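Side-chain contacts in dimethyl-sulfide monooxygenase (PDB 6AK1), which oxidises dimethyl sulfide to methanethiol and formaldehyde with NADH, molecular oxygen and an FMN cofactor, the first step of dimethyl sulfide degradation: residues I246-T249 with Q253-Q256; D380-W385 with D392-A397; Q264-A267 with S271-S274; N8-D11 with H17-A20. One frame throughout, in Å; residues are numbered along the deposited sequence.

Interaction 1: residues I246-T249 with Q253-Q256; sequences ILTT and QARQ
Thr248, just past the end of strand 243-246, and Ala254, in an early turn of helix 251-267, bring the two backbones to their closest approach, with CA atoms 5.9 Å apart. The side chain of Gln253 reaches back from the helix to the loop and runs alongside that of Thr248, the two pointing in opposite directions. Its CG lies anti to the backbone N (chi1 180°) and the chain stays extended beyond it, which carries the amide oxygen to the loop backbone. There OE1 is gripped twice. The hydroxyl OG1 of Thr248 donates to Gln253 OE1 at 3.0 Å, in the carbonyl plane and on a lone pair, with a C=O...donor angle of 128°. The amide N of Thr249 also lies 3.0 Å from Gln253 OE1, in a nearly straight bond (164° at the hydrogen) whose donor is tilted from the carbonyl plane. The pair closes the strand-to-helix turn of one beta-alpha unit of the TIM barrel. Thr249 OG1 lies 3.5 Å from Gln253 OE1, a weak contact at most, and is bonded to Ser343 OG. Beside the polar grip, Thr248 OG1 lies 3.6 Å from Ala254 CB, and Thr248 CG2 packs on the same methyl at 4.1 Å. Replacing Gln253 by an alanine would probably leave the hydroxyl of Thr248 and the amide of Thr249 without their shared acceptor and let the loop shift against the helix. Behind the turn, Ile246 and Thr248 pack on Ile257 of the helix and Met279 of the next strand.

Interaction 2: residues D380-W385 with D392-A397; sequences DELERW and DGFNLA
Phe394, on strand 393-397, has CG anti to its carbonyl carbon (chi1 -53°), which directs the ring at Leu382 and Trp385 of helix 375-388; the contact is carried mainly by apolar groups, with no hydrogen bond between the segments. In the CH-pi contact, the methyl CD2 of Leu382 sits over one face of the ring, 3.9 Å from the centroid of Phe394 and 19° off the normal, displaced toward the rim. Its nearest ring atom is CZ of Phe394, 3.7 Å from Leu382 CD2. Van der Waals packing continues at the ring edge, where CB of Trp385 meets CE1 of Phe394 at 3.9 Å. The carbonyl O of Leu382 also lies in the ring plane, 3.4 Å from CZ of Phe394. Helix and strand form one alpha-beta step of the TIM barrel: Phe394 fills the layer between the outer helix and the barrel wall, where Met279 touches both aromatic residues. Leu382 extends this layer to Phe408, Ile412 and Leu416 of helix 403-418. Within the helix, Trp385 NE1 donates to OE1 of Glu381 at 2.7 Å, meeting the anti side of the carboxylate, somewhat out of its plane; this bond helps to fix the rotation of the indole and satisfies its buried N-H.

Interaction 3: residues Q264-A267 with S271-S274; sequences QAEA and SRDS
Ser271, the first residue of the 271-274 segment, turns its side chain away from helix 251-267 and meets it through its backbone. Its carbonyl O lies 3.6 Å from CB of Ala265, a methyl group, which leaves room for the returning chain; the CA atoms of Ala265 and Arg272 are 6.0 Å apart. Arg272 follows and makes the polar contact. Its chain is bent at chi3, which swings the guanidinium round to the carboxylate of Glu266, and NH1 of Arg272 forms a salt bridge with OE1 of Glu266 at 2.8 Å. The oxygen lies in the guanidinium plane, at its edge, while NH1 approaches from above the carboxylate, 45° out of its plane; the two planes stand 79° apart, so this is a single-point bridge and not a side-by-side pairing of both groups. The N-H...O angle of 149° leaves it moderately bent. Below the charges the aliphatic parts touch: CG of Arg272 lies 3.6 Å from CG of Glu266. NH1 also bonds to Asn263 OD1, a second partner in the helix that should steady the guanidinium. At Ser274 the segment closes on itself: N of Ser274 bonds to O of Ser271 at 3.1 Å, and OG of Ser274 accepts from N of Ser271 at 3.0 Å. That hydroxyl also bonds to Glu444. Ser271 to Ser274 form a type I beta turn, part of the helix-to-strand connection that leads from helix 251-267 into strand 276-284 of the TIM barrel.

Interaction 4: residues N8-D11 with H17-A20; sequences NAFD and HQSA
Phe10 and His17 meet as two rings set obliquely, their planes at 48° and their centroids 4.5 Å apart. The imidazole presents its CE1 corner over one face of the phenyl ring, offset toward the rim, with CE1 of His17 3.3 Å from CE2 of Phe10. CG of His17 lies anti to the backbone N (chi1 -176°), which swings its ring over to the Phe10 face, and the two side chains cross at about a right angle. CE1 of His17 also lies 3.4 Å from the carbonyl O of Asp11. Gln18 approaches the same phenyl obliquely, beyond its CE2 rim: its chain bends at chi2, bringing its OE1 within 3.8 Å of CE2 of Phe10, while its CG sits over the imidazole of His17. A water bridges the segments, giving a hydrogen bond to O of Phe10 and pairing at 2.7 Å with ND1 of His17. Around the pair, Phe245 meets the Phe10 ring edge-to-face and Phe55 packs against it in the barrel interior. With an alanine at Phe10, CE1 of His17 would probably lose its ring face to a gap, leaving the imidazole less restrained. Phe10 lies about 7 Å from Thr104, and His17 about 8 Å from Asp58, side chain to side chain, both assigned by similarity to FMN binding. No direct hydrogen bond joins the segments: phenyl and imidazole meet by van der Waals contact, and the polar link passes through one bridging water, probably close to the flavin pocket.

From the N terminus, interaction 4 comes first, folding the loop after strand 6-12 back over that strand. Interaction 1 then closes the turn between strand 243-246 and helix 251-267, and interaction 3 closes the connection at the far end of the same helix, toward strand 276-284. Interaction 2 comes last, joining helix 375-388 to strand 393-397. The four loops follow in series, none nesting or crossing. In space, however, the ends of the barrel sequence meet: strand 393-397 pairs in parallel with strand 6-12, linking interactions 2 and 4, while Trp385 packs on Thr248, Thr249 and Ala254, joining interactions 1 and 2.

Interaction 1: residues I246-T249 with Q253-Q256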
loop_
_atom_site.group_PDB
_atom_site.type_symbol
_atom_site.label_atom_id
_atom_site.label_comp_id
_atom_site.label_asym_id
_atom_site.label_seq_id
_atom_site.Cartn_x
_atom_site.Cartn_y
_atom_site.Cartn_z
ATOM N N ILE A 246 -5.656 6.021 2.987
ATOM C CA ILE A 246 -6.962 6.216 3.594
ATOM C C ILE A 246 -8.062 6.062 2.554
ATOM O O ILE A 246 -7.859 6.214 1.347
ATOM C CB ILE A 246 -7.093 7.582 4.295
ATOM C CG1 ILE A 246 -6.963 8.728 3.283
ATOM C CG2 ILE A 246 -6.085 7.714 5.422
ATOM C CD1 ILE A 246 -7.417 10.059 3.842
ATOM N N LEU A 247 -9.253 5.767 3.055
ATOM C CA LEU A 247 -10.465 5.685 2.255
ATOM C C LEU A 247 -11.392 6.801 2.724
ATOM O O LEU A 247 -11.892 6.758 3.851
ATOM C CB LEU A 247 -11.112 4.313 2.409
ATOM C CG LEU A 247 -12.393 4.077 1.628
ATOM C CD1 LEU A 247 -12.137 4.348 0.158
ATOM C CD2 LEU A 247 -12.881 2.645 1.849
ATOM N N THR A 248 -11.597 7.820 1.889
ATOM C CA THR A 248 -12.505 8.909 2.234
ATOM C C THR A 248 -13.416 9.233 1.058
ATOM O O THR A 248 -12.980 9.228 -0.099
ATOM C CB THR A 248 -11.740 10.168 2.683
ATOM O OG1 THR A 248 -12.666 11.254 2.840
ATOM C CG2 THR A 248 -10.656 10.544 1.682
ATOM N N THR A 249 -14.688 9.521 1.362
ATOM C CA THR A 249 -15.716 9.638 0.340
ATOM C C THR A 249 -16.140 11.068 0.067
ATOM O O THR A 249 -16.933 11.293 -0.848
ATOM C CB THR A 249 -16.948 8.791 0.711
ATOM O OG1 THR A 249 -17.435 9.150 2.011
ATOM C CG2 THR A 249 -16.591 7.314 0.710
ATOM N N GLN A 253 -15.449 15.046 4.811
ATOM C CA GLN A 253 -14.959 13.974 5.674
ATOM C C GLN A 253 -13.432 13.902 5.686
ATOM O O GLN A 253 -12.837 13.544 6.711
ATOM C CB GLN A 253 -15.547 12.640 5.222
ATOM C CG GLN A 253 -15.099 11.459 6.053
ATOM C CD GLN A 253 -15.413 10.134 5.386
ATOM O OE1 GLN A 253 -14.906 9.833 4.307
ATOM N NE2 GLN A 253 -16.266 9.346 6.017
ATOM N N ALA A 254 -12.782 14.245 4.570
ATOM C CA ALA A 254 -11.324 14.167 4.531
ATOM C C ALA A 254 -10.683 15.197 5.446
ATOM O O ALA A 254 -9.632 14.921 6.039
ATOM C CB ALA A 254 -10.811 14.343 3.099
ATOM N N ARG A 255 -11.286 16.386 5.563
ATOM C CA ARG A 255 -10.743 17.408 6.458
ATOM C C ARG A 255 -10.557 16.857 7.870
ATOM O O ARG A 255 -9.517 17.082 8.506
ATOM C CB ARG A 255 -11.659 18.641 6.452
ATOM C CG ARG A 255 -11.637 19.393 5.100
ATOM C CD ARG A 255 -12.617 20.604 4.963
ATOM N NE ARG A 255 -12.386 21.690 5.926
ATOM C CZ ARG A 255 -11.436 22.632 5.835
ATOM N NH1 ARG A 255 -10.567 22.675 4.815
ATOM N NH2 ARG A 255 -11.343 23.551 6.793
ATOM N N GLN A 256 -11.539 16.088 8.357
ATOM C CA GLN A 256 -11.475 15.550 9.715
ATOM C C GLN A 256 -10.531 14.357 9.802
ATOM O O GLN A 256 -9.746 14.257 10.751
ATOM C CB GLN A 256 -12.877 15.154 10.201
ATOM C CG GLN A 256 -12.951 14.958 11.716
ATOM C CD GLN A 256 -12.557 16.226 12.460
ATOM O OE1 GLN A 256 -13.264 17.251 12.387
ATOM N NE2 GLN A 256 -11.411 16.182 13.150
#

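Interaction 2: residues D380-W385 with D392-A397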
loop_
_atom_site.group_PDB
_atom_site.type_symbol
_atom_site.label_atom_id
_atom_site.label_comp_id
_atom_site.label_asym_id
_atom_site.label_seq_id
_atom_site.Cartn_x
_atom_site.Cartn_y
_atom_site.Cartn_z
ATOM N N ASP A 380 -9.000 20.605 -10.887
ATOM C CA ASP A 380 -9.624 21.403 -9.838
ATOM C C ASP A 380 -9.937 20.542 -8.619
ATOM O O ASP A 380 -9.629 20.922 -7.487
ATOM C CB ASP A 380 -10.907 22.078 -10.341
ATOM C CG ASP A 380 -10.653 23.259 -11.272
ATOM O OD1 ASP A 380 -9.493 23.711 -11.409
ATOM O OD2 ASP A 380 -11.643 23.749 -11.871
ATOM N N GLU A 381 -10.568 19.379 -8.831
ATOM C CA GLU A 381 -10.972 18.560 -7.689
ATOM C C GLU A 381 -9.762 17.936 -6.995
ATOM O O GLU A 381 -9.743 17.821 -5.765
ATOM C CB GLU A 381 -11.979 17.480 -8.118
ATOM C CG GLU A 381 -12.949 17.088 -6.979
ATOM C CD GLU A 381 -13.700 15.765 -7.189
ATOM O OE1 GLU A 381 -13.186 14.690 -6.769
ATOM O OE2 GLU A 381 -14.821 15.803 -7.748
ATOM N N LEU A 382 -8.732 17.552 -7.760
ATOM C CA LEU A 382 -7.516 17.019 -7.147
ATOM C C LEU A 382 -6.884 18.037 -6.203
ATOM O O LEU A 382 -6.413 17.681 -5.114
ATOM C CB LEU A 382 -6.504 16.600 -8.224
ATOM C CG LEU A 382 -6.850 15.453 -9.175
ATOM C CD1 LEU A 382 -5.668 15.167 -10.114
ATOM C CD2 LEU A 382 -7.218 14.204 -8.395
ATOM N N GLU A 383 -6.857 19.311 -6.612
ATOM C CA GLU A 383 -6.354 20.366 -5.734
ATOM C C GLU A 383 -7.267 20.593 -4.539
ATOM O O GLU A 383 -6.793 20.999 -3.473
ATOM C CB GLU A 383 -6.184 21.670 -6.509
ATOM C CG GLU A 383 -5.056 21.609 -7.521
ATOM C CD GLU A 383 -4.617 22.992 -7.966
ATOM O OE1 GLU A 383 -3.674 23.539 -7.357
ATOM O OE2 GLU A 383 -5.229 23.539 -8.914
ATOM N N ARG A 384 -8.546 20.326 -4.697
ATOM C CA ARG A 384 -9.480 20.471 -3.616
ATOM C C ARG A 384 -9.243 19.393 -2.551
ATOM O O ARG A 384 -9.224 19.705 -1.404
ATOM C CB ARG A 384 -10.919 20.449 -4.104
ATOM C CG ARG A 384 -11.812 21.521 -3.573
ATOM C CD ARG A 384 -13.265 21.203 -3.824
ATOM N NE ARG A 384 -14.048 21.274 -2.616
ATOM C CZ ARG A 384 -15.135 20.573 -2.371
ATOM N NH1 ARG A 384 -15.592 19.718 -3.250
ATOM N NH2 ARG A 384 -15.755 20.725 -1.241
ATOM N N TRP A 385 -9.064 18.137 -2.954
ATOM C CA TRP A 385 -8.764 17.064 -2.008
ATOM C C TRP A 385 -7.453 17.322 -1.278
ATOM O O TRP A 385 -7.325 17.012 -0.093
ATOM C CB TRP A 385 -8.683 15.714 -2.716
ATOM C CG TRP A 385 -9.964 15.118 -3.231
ATOM C CD1 TRP A 385 -10.368 15.069 -4.530
ATOM C CD2 TRP A 385 -10.964 14.422 -2.473
ATOM N NE1 TRP A 385 -11.560 14.403 -4.631
ATOM C CE2 TRP A 385 -11.960 14.010 -3.380
ATOM C CE3 TRP A 385 -11.129 14.133 -1.112
ATOM C CZ2 TRP A 385 -13.098 13.312 -2.977
ATOM C CZ3 TRP A 385 -12.252 13.432 -0.713
ATOM C CH2 TRP A 385 -13.222 13.024 -1.646
ATOM N N ASP A 392 -2.017 14.312 1.093
ATOM C CA ASP A 392 -0.771 14.609 0.387
ATOM C C ASP A 392 -0.751 14.122 -1.056
ATOM O O ASP A 392 0.091 14.577 -1.833
ATOM C CB ASP A 392 0.416 14.009 1.143
ATOM C CG ASP A 392 0.624 14.661 2.510
ATOM O OD1 ASP A 392 1.226 15.757 2.555
ATOM O OD2 ASP A 392 0.186 14.094 3.535
ATOM N N GLY A 393 -1.663 13.238 -1.444
ATOM C CA GLY A 393 -1.685 12.760 -2.811
ATOM C C GLY A 393 -2.634 11.586 -2.953
ATOM O O GLY A 393 -3.534 11.392 -2.126
ATOM N N PHE A 394 -2.393 10.777 -3.988
ATOM C CA PHE A 394 -3.414 9.845 -4.424
ATOM C C PHE A 394 -2.836 8.472 -4.729
ATOM O O PHE A 394 -1.734 8.350 -5.274
ATOM C CB PHE A 394 -4.147 10.399 -5.659
ATOM C CG PHE A 394 -4.690 11.788 -5.450
ATOM C CD1 PHE A 394 -5.931 11.977 -4.860
ATOM C CD2 PHE A 394 -3.935 12.900 -5.797
ATOM C CE1 PHE A 394 -6.429 13.259 -4.649
ATOM C CE2 PHE A 394 -4.421 14.174 -5.582
ATOM C CZ PHE A 394 -5.670 14.353 -5.009
ATOM N N ASN A 395 -3.606 7.446 -4.353
ATOM C CA ASN A 395 -3.448 6.085 -4.854
ATOM C C ASN A 395 -4.493 5.917 -5.943
ATOM O O ASN A 395 -5.669 5.655 -5.658
ATOM C CB ASN A 395 -3.624 5.050 -3.747
ATOM C CG ASN A 395 -2.316 4.704 -3.066
ATOM O OD1 ASN A 395 -1.303 5.381 -3.268
ATOM N ND2 ASN A 395 -2.332 3.664 -2.235
ATOM N N LEU A 396 -4.055 6.090 -7.187
ATOM C CA LEU A 396 -4.915 6.103 -8.364
ATOM C C LEU A 396 -5.248 4.676 -8.781
ATOM O O LEU A 396 -4.395 3.958 -9.319
ATOM C CB LEU A 396 -4.214 6.866 -9.485
ATOM C CG LEU A 396 -3.922 8.307 -9.048
ATOM C CD1 LEU A 396 -2.968 9.010 -9.962
ATOM C CD2 LEU A 396 -5.232 9.084 -8.955
ATOM N N ALA A 397 -6.479 4.259 -8.518
ATOM C CA ALA A 397 -6.960 2.951 -8.925
ATOM C C ALA A 397 -7.389 2.981 -10.388
ATOM O O ALA A 397 -7.650 4.040 -10.967
ATOM C CB ALA A 397 -8.135 2.514 -8.048
#

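Interaction 3: residues Q264-A267 with S271-S274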
loop_
_atom_site.group_PDB
_atom_site.type_symbol
_atom_site.label_atom_id
_atom_site.label_comp_id
_atom_site.label_asym_id
_atom_site.label_seq_id
_atom_site.Cartn_x
_atom_site.Cartn_y
_atom_site.Cartn_z
ATOM N N GLN A 264 -2.855 12.536 15.852
ATOM C CA GLN A 264 -2.319 11.284 16.374
ATOM C C GLN A 264 -0.815 11.165 16.125
ATOM O O GLN A 264 -0.095 10.588 16.951
ATOM C CB GLN A 264 -3.089 10.104 15.764
ATOM C CG GLN A 264 -4.468 9.868 16.417
ATOM C CD GLN A 264 -5.557 9.360 15.454
ATOM O OE1 GLN A 264 -5.269 8.798 14.399
ATOM N NE2 GLN A 264 -6.820 9.576 15.826
ATOM N N ALA A 265 -0.311 11.724 15.019
ATOM C CA ALA A 265 1.129 11.675 14.782
ATOM C C ALA A 265 1.874 12.451 15.858
ATOM O O ALA A 265 2.842 11.953 16.447
ATOM C CB ALA A 265 1.467 12.221 13.394
ATOM N N GLU A 266 1.413 13.672 16.141
ATOM C CA GLU A 266 2.005 14.472 17.208
ATOM C C GLU A 266 1.867 13.791 18.567
ATOM O O GLU A 266 2.794 13.834 19.386
ATOM C CB GLU A 266 1.359 15.853 17.232
ATOM C CG GLU A 266 1.867 16.766 16.147
ATOM C CD GLU A 266 1.452 18.200 16.379
ATOM O OE1 GLU A 266 0.231 18.456 16.493
ATOM O OE2 GLU A 266 2.355 19.064 16.471
ATOM N N ALA A 267 0.713 13.166 18.828
ATOM C CA ALA A 267 0.539 12.430 20.077
ATOM C C ALA A 267 1.593 11.338 20.240
ATOM O O ALA A 267 1.966 10.999 21.371
ATOM C CB ALA A 267 -0.863 11.827 20.137
ATOM N N SER A 271 6.025 14.746 13.912
ATOM C CA SER A 271 5.497 15.974 13.331
ATOM C C SER A 271 4.208 15.706 12.561
ATOM O O SER A 271 3.935 14.584 12.127
ATOM C CB SER A 271 6.510 16.612 12.382
ATOM O OG SER A 271 7.724 16.853 13.042
ATOM N N ARG A 272 3.430 16.775 12.356
ATOM C CA ARG A 272 2.219 16.656 11.555
ATOM C C ARG A 272 2.535 16.281 10.109
ATOM O O ARG A 272 1.713 15.637 9.445
ATOM C CB ARG A 272 1.424 17.960 11.618
ATOM C CG ARG A 272 1.093 18.384 13.037
ATOM C CD ARG A 272 0.175 19.606 13.073
ATOM N NE ARG A 272 -1.173 19.316 12.587
ATOM C CZ ARG A 272 -2.111 18.711 13.311
ATOM N NH1 ARG A 272 -1.851 18.319 14.553
ATOM N NH2 ARG A 272 -3.309 18.486 12.796
ATOM N N ASP A 273 3.712 16.657 9.607
ATOM C CA ASP A 273 4.107 16.330 8.246
ATOM C C ASP A 273 4.984 15.080 8.160
ATOM O O ASP A 273 5.576 14.821 7.111
ATOM C CB ASP A 273 4.814 17.529 7.598
ATOM C CG ASP A 273 6.125 17.890 8.283
ATOM O OD1 ASP A 273 6.335 17.478 9.442
ATOM O OD2 ASP A 273 6.952 18.596 7.657
ATOM N N SER A 274 5.078 14.301 9.237
ATOM C CA SER A 274 5.862 13.071 9.230
ATOM C C SER A 274 5.173 11.947 8.470
ATOM O O SER A 274 5.844 11.003 8.035
ATOM C CB SER A 274 6.132 12.607 10.665
ATOM O OG SER A 274 7.016 13.496 11.332
#

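Interaction 4: residues N8-D11 with H17-A20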
loop_
_atom_site.group_PDB
_atom_site.type_symbol
_atom_site.label_atom_id
_atom_site.label_comp_id
_atom_site.label_asym_id
_atom_site.label_seq_id
_atom_site.Cartn_x
_atom_site.Cartn_y
_atom_site.Cartn_z
ATOM N N ASN A 8 0.625 8.184 -7.029
ATOM C CA ASN A 8 0.885 6.754 -6.949
ATOM C C ASN A 8 -0.094 6.006 -7.845
ATOM O O ASN A 8 -1.276 6.372 -7.927
ATOM C CB ASN A 8 0.719 6.210 -5.517
ATOM C CG ASN A 8 1.752 6.736 -4.542
ATOM O OD1 ASN A 8 2.806 7.249 -4.918
ATOM N ND2 ASN A 8 1.457 6.574 -3.263
ATOM N N ALA A 9 0.386 4.936 -8.480
ATOM C CA ALA A 9 -0.505 3.996 -9.143
ATOM C C ALA A 9 -0.846 2.869 -8.176
ATOM O O ALA A 9 0.043 2.258 -7.579
ATOM C CB ALA A 9 0.115 3.430 -10.425
ATOM N N PHE A 10 -2.132 2.615 -8.019
ATOM C CA PHE A 10 -2.650 1.537 -7.192
ATOM C C PHE A 10 -2.949 0.356 -8.111
ATOM O O PHE A 10 -3.684 0.501 -9.103
ATOM C CB PHE A 10 -3.896 2.032 -6.453
ATOM C CG PHE A 10 -4.371 1.152 -5.332
ATOM C CD1 PHE A 10 -3.484 0.598 -4.418
ATOM C CD2 PHE A 10 -5.734 0.929 -5.158
ATOM C CE1 PHE A 10 -3.946 -0.203 -3.375
ATOM C CE2 PHE A 10 -6.208 0.137 -4.108
ATOM C CZ PHE A 10 -5.312 -0.434 -3.221
ATOM N N ASP A 11 -2.361 -0.798 -7.805
ATOM C CA ASP A 11 -2.541 -2.005 -8.605
ATOM C C ASP A 11 -2.513 -3.208 -7.659
ATOM O O ASP A 11 -2.370 -3.065 -6.446
ATOM C CB ASP A 11 -1.467 -2.095 -9.706
ATOM C CG ASP A 11 -1.947 -2.842 -10.965
ATOM O OD1 ASP A 11 -2.692 -3.835 -10.876
ATOM O OD2 ASP A 11 -1.551 -2.456 -12.071
ATOM N N HIS A 17 -9.521 -5.543 -9.456
ATOM C CA HIS A 17 -8.989 -5.038 -8.199
ATOM C C HIS A 17 -10.028 -4.184 -7.484
ATOM O O HIS A 17 -10.614 -4.606 -6.485
ATOM C CB HIS A 17 -7.712 -4.225 -8.461
ATOM C CG HIS A 17 -7.034 -3.731 -7.224
ATOM N ND1 HIS A 17 -6.122 -2.694 -7.243
ATOM C CD2 HIS A 17 -7.120 -4.135 -5.932
ATOM C CE1 HIS A 17 -5.680 -2.477 -6.014
ATOM N NE2 HIS A 17 -6.273 -3.335 -5.199
ATOM N N GLN A 18 -10.231 -2.970 -7.977
ATOM C CA GLN A 18 -11.238 -2.058 -7.453
ATOM C C GLN A 18 -12.459 -1.925 -8.362
ATOM O O GLN A 18 -13.426 -1.259 -7.971
ATOM C CB GLN A 18 -10.621 -0.676 -7.209
ATOM C CG GLN A 18 -9.453 -0.673 -6.232
ATOM C CD GLN A 18 -9.867 -1.019 -4.792
ATOM O OE1 GLN A 18 -9.367 -1.979 -4.200
ATOM N NE2 GLN A 18 -10.769 -0.231 -4.229
ATOM N N SER A 19 -12.459 -2.556 -9.545
ATOM C CA SER A 19 -13.552 -2.447 -10.508
ATOM C C SER A 19 -13.959 -3.827 -11.004
ATOM O O SER A 19 -13.112 -4.706 -11.191
ATOM C CB SER A 19 -13.159 -1.584 -11.713
ATOM O OG SER A 19 -13.016 -0.220 -11.342
ATOM N N ALA A 20 -15.259 -4.004 -11.256
ATOM C CA ALA A 20 -15.815 -5.294 -11.651
ATOM C C ALA A 20 -16.223 -5.265 -13.118
ATOM O O ALA A 20 -16.838 -4.299 -13.568
ATOM C CB ALA A 20 -17.019 -5.655 -10.776
HETATM O O HOH W 1 -6.191 -0.426 -8.651
#